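MgGH51 (Meripilus giganteus, PDB 6ZPX) probably hydrolyses terminal alpha-L-arabinofuranosyl residues from arabinose-bearing plant polysaccharides, as a family GH51 alpha-L-arabinofuranosidase. Local coordinates at residues Ser91-Phe96 and Phe177-Gly182. Sequence-based numbering, arbitrary orientation. Where two conformers were deposited one is given.
Sequences SGRVGF and FVTIDG
Arg93-Phe96 and Phe177-Asp181 pair as antiparallel neighbours in a five-stranded sheet of an all-beta region, well away from the parallel eight-stranded barrel, and exemplify a strand pair with two chemically different faces. Strand 57-60 flanks the pair beyond Arg93-Phe96, and strand 127-136 beyond Phe177-Asp181. Val94 with Ile180 and Phe96 with Val178 form hydrogen-bonded pairs, the latter through Phe96 N to Val178 O (2.9 Å) and Val178 N to Phe96 O (3.0 Å). Between them Gly95 faces Thr179 so closely, CA to CA 4.1 Å, that a beta-carbon on Gly95 would clash with the facing backbone. At the end of the pair Gly182 N donates to Gly92 O (2.7 Å), and a water links Gly92 N to Asp181 OD2.

On the apolar face the Phe96 ring lies over Val178, whose CB sits 3.9 Å from the ring centroid, offset toward the rim. Chi1 of 46° places CG between the backbone N and carbonyl carbon, carrying the ring across to Val178; Phe84 and Phe192 meet it edge-to-face. Cutting Phe96 back to an alanine is likely to strip Val178 of its aromatic cover and leave Phe84 and Phe192 without their edge-to-face partner.

On the other face Arg93 reaches along the strand, bends at chi3 (-123°) and passes over the Thr179 methyl, CG2 3.8 Å from NE. Its NH2 then stands over the centre of the Phe177 ring, 3.4 Å from CG, in a cation-pi contact with the two planes 77° apart. Gln135 OE1 accepts from NH2, while NE donates to a water that also bonds Thr179 OG1. Ring, amide and water thus help fix the guanidinium, whose charge probably rests on the aromatic face with no carboxylate partner from the paired strand.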
ATOM      1  N   SER A  91       8.712 -44.454   3.028  1.00 23.49           N
ATOM      2  CA  SER A  91       7.603 -44.811   3.955  1.00 22.98           C
ATOM      3  C   SER A  91       7.102 -43.548   4.659  1.00 24.04           C
ATOM      4  O   SER A  91       7.870 -42.581   4.742  1.00 27.65           O
ATOM      5  CB  SER A  91       8.051 -45.886   4.958  1.00 25.70           C
ATOM      6  OG  SER A  91       9.109 -45.359   5.751  1.00 28.29           O
ATOM      7  N   GLY A  92       5.903 -43.654   5.225  1.00 25.49           N
ATOM      8  CA  GLY A  92       5.329 -42.612   6.073  1.00 26.65           C
ATOM      9  C   GLY A  92       4.972 -41.354   5.299  1.00 27.42           C
ATOM     10  O   GLY A  92       4.415 -41.447   4.222  1.00 28.92           O
ATOM     11  N   ARG A  93       5.246 -40.208   5.896  1.00 21.19           N
ATOM     12  CA  ARG A  93       4.766 -38.935   5.359  1.00 22.09           C
ATOM     13  C   ARG A  93       5.948 -38.332   4.587  1.00 19.50           C
ATOM     14  O   ARG A  93       7.041 -37.991   5.168  1.00 20.58           O
ATOM     15  CB  ARG A  93       4.056 -38.189   6.499  1.00 32.09           C
ATOM     16  CG  ARG A  93       4.430 -36.742   6.720  1.00 29.41           C
ATOM     17  CD  ARG A  93       3.630 -36.176   7.882  1.00 21.67           C
ATOM     18  NE  ARG A  93       2.844 -34.998   7.550  1.00 24.06           N
ATOM     19  CZ  ARG A  93       3.196 -33.739   7.753  1.00 20.79           C
ATOM     20  NH1 ARG A  93       4.371 -33.395   8.306  1.00 19.00           N
ATOM     21  NH2 ARG A  93       2.314 -32.802   7.433  1.00 22.50           N
ATOM     22  N   VAL A  94       5.741 -38.136   3.313  1.00 19.63           N
ATOM     23  CA  VAL A  94       6.753 -37.492   2.429  0.50 18.73           C
ATOM     24  C   VAL A  94       6.090 -36.351   1.647  1.00 17.94           C
ATOM     25  O   VAL A  94       4.972 -36.529   1.132  1.00 20.64           O
ATOM     26  CB  VAL A  94       7.429 -38.525   1.516  0.50 16.50           C
ATOM     27  CG1 VAL A  94       8.499 -37.872   0.656  0.50 17.42           C
ATOM     28  CG2 VAL A  94       8.012 -39.678   2.325  0.50 15.15           C
ATOM     29  N   GLY A  95       6.782 -35.235   1.518  1.00 17.02           N
ATOM     30  CA  GLY A  95       6.180 -34.067   0.843  1.00 17.87           C
ATOM     31  C   GLY A  95       7.021 -32.851   1.019  1.00 18.47           C
ATOM     32  O   GLY A  95       8.218 -32.926   0.955  1.00 17.66           O
ATOM     33  N   PHE A  96       6.363 -31.702   1.117  1.00 15.88           N
ATOM     34  CA  PHE A  96       7.100 -30.425   1.245  1.00 15.92           C
ATOM     35  C   PHE A  96       6.192 -29.390   1.918  1.00 14.34           C
ATOM     36  O   PHE A  96       5.006 -29.564   2.048  1.00 15.28           O
ATOM     37  CB  PHE A  96       7.530 -29.971  -0.164  1.00 15.16           C
ATOM     38  CG  PHE A  96       6.444 -30.053  -1.212  1.00 13.82           C
ATOM     39  CD1 PHE A  96       5.646 -28.939  -1.450  1.00 15.48           C
ATOM     40  CD2 PHE A  96       6.183 -31.182  -1.954  1.00 14.93           C
ATOM     41  CE1 PHE A  96       4.638 -28.982  -2.399  1.00 14.16           C
ATOM     42  CE2 PHE A  96       5.142 -31.257  -2.875  1.00 15.50           C
ATOM     43  CZ  PHE A  96       4.370 -30.141  -3.108  1.00 15.11           C
ATOM     44  N   PHE A 177       1.525 -27.486   4.004  1.00 15.92           N
ATOM     45  CA  PHE A 177       2.186 -28.724   3.593  1.00 13.47           C
ATOM     46  C   PHE A 177       1.369 -29.442   2.546  1.00 13.58           C
ATOM     47  O   PHE A 177       0.169 -29.251   2.431  1.00 16.85           O
ATOM     48  CB  PHE A 177       2.448 -29.682   4.758  1.00 15.24           C
ATOM     49  CG  PHE A 177       1.256 -30.312   5.441  1.00 15.59           C
ATOM     50  CD1 PHE A 177       0.590 -31.365   4.825  1.00 17.09           C
ATOM     51  CD2 PHE A 177       0.724 -29.809   6.620  1.00 16.69           C
ATOM     52  CE1 PHE A 177      -0.473 -31.998   5.451  1.00 18.78           C
ATOM     53  CE2 PHE A 177      -0.309 -30.461   7.271  1.00 18.27           C
ATOM     54  CZ  PHE A 177      -0.978 -31.509   6.634  1.00 17.06           C
ATOM     55  N   VAL A 178       2.127 -30.193   1.748  1.00 13.70           N
ATOM     56  CA  VAL A 178       1.552 -31.154   0.773  1.00 13.37           C
ATOM     57  C   VAL A 178       2.278 -32.462   1.036  1.00 16.14           C
ATOM     58  O   VAL A 178       3.532 -32.426   1.108  1.00 17.65           O
ATOM     59  CB  VAL A 178       1.821 -30.665  -0.655  1.00 14.77           C
ATOM     60  CG1 VAL A 178       1.189 -31.637  -1.651  1.00 15.86           C
ATOM     61  CG2 VAL A 178       1.167 -29.304  -0.848  1.00 16.57           C
ATOM     62  N   THR A 179       1.568 -33.565   1.150  1.00 17.20           N
ATOM     63  CA  THR A 179       2.206 -34.868   1.431  1.00 16.88           C
ATOM     64  C   THR A 179       1.484 -35.959   0.648  1.00 15.66           C
ATOM     65  O   THR A 179       0.283 -35.830   0.395  1.00 17.22           O
ATOM     66  CB  THR A 179       2.245 -35.208   2.933  1.00 17.91           C
ATOM     67  OG1 THR A 179       0.944 -35.255   3.473  1.00 23.45           O
ATOM     68  CG2 THR A 179       3.108 -34.278   3.778  1.00 18.95           C
ATOM     69  N   ILE A 180       2.217 -37.039   0.409  1.00 17.78           N
ATOM     70  CA  ILE A 180       1.631 -38.333  -0.020  1.00 19.10           C
ATOM     71  C   ILE A 180       2.238 -39.409   0.883  1.00 20.24           C
ATOM     72  O   ILE A 180       3.211 -39.134   1.595  1.00 19.21           O
ATOM     73  CB  ILE A 180       1.836 -38.661  -1.501  1.00 19.88           C
ATOM     74  CG1 ILE A 180       3.305 -38.756  -1.890  1.00 21.28           C
ATOM     75  CG2 ILE A 180       1.121 -37.650  -2.366  1.00 19.55           C
ATOM     76  CD1 ILE A 180       3.438 -39.308  -3.319  1.00 24.66           C
ATOM     77  N   ASP A 181       1.637 -40.579   0.849  1.00 21.17           N
ATOM     78  CA  ASP A 181       2.171 -41.770   1.577  1.00 21.16           C
ATOM     79  C   ASP A 181       3.492 -42.204   0.906  1.00 21.84           C
ATOM     80  O   ASP A 181       3.480 -42.431  -0.291  1.00 21.23           O
ATOM     81  CB  ASP A 181       1.134 -42.889   1.551  1.00 24.65           C
ATOM     82  CG  ASP A 181       1.659 -44.088   2.324  1.00 28.06           C
ATOM     83  OD1 ASP A 181       2.226 -44.961   1.712  1.00 33.31           O
ATOM     84  OD2 ASP A 181       1.607 -44.057   3.555  1.00 32.69           O
ATOM     85  N   GLY A 182       4.583 -42.255   1.665  1.00 21.00           N
ATOM     86  CA  GLY A 182       5.924 -42.607   1.169  1.00 22.29           C
ATOM     87  C   GLY A 182       5.969 -43.999   0.539  1.00 24.48           C
ATOM     88  O   GLY A 182       6.682 -44.166  -0.467  1.00 21.88           O
TER
HETATM   89  O   HOH W   1       4.157 -45.324   3.978  1.00 35.94           O
HETATM   90  O   HOH W   2       0.394 -35.108   6.324  1.00 28.80           O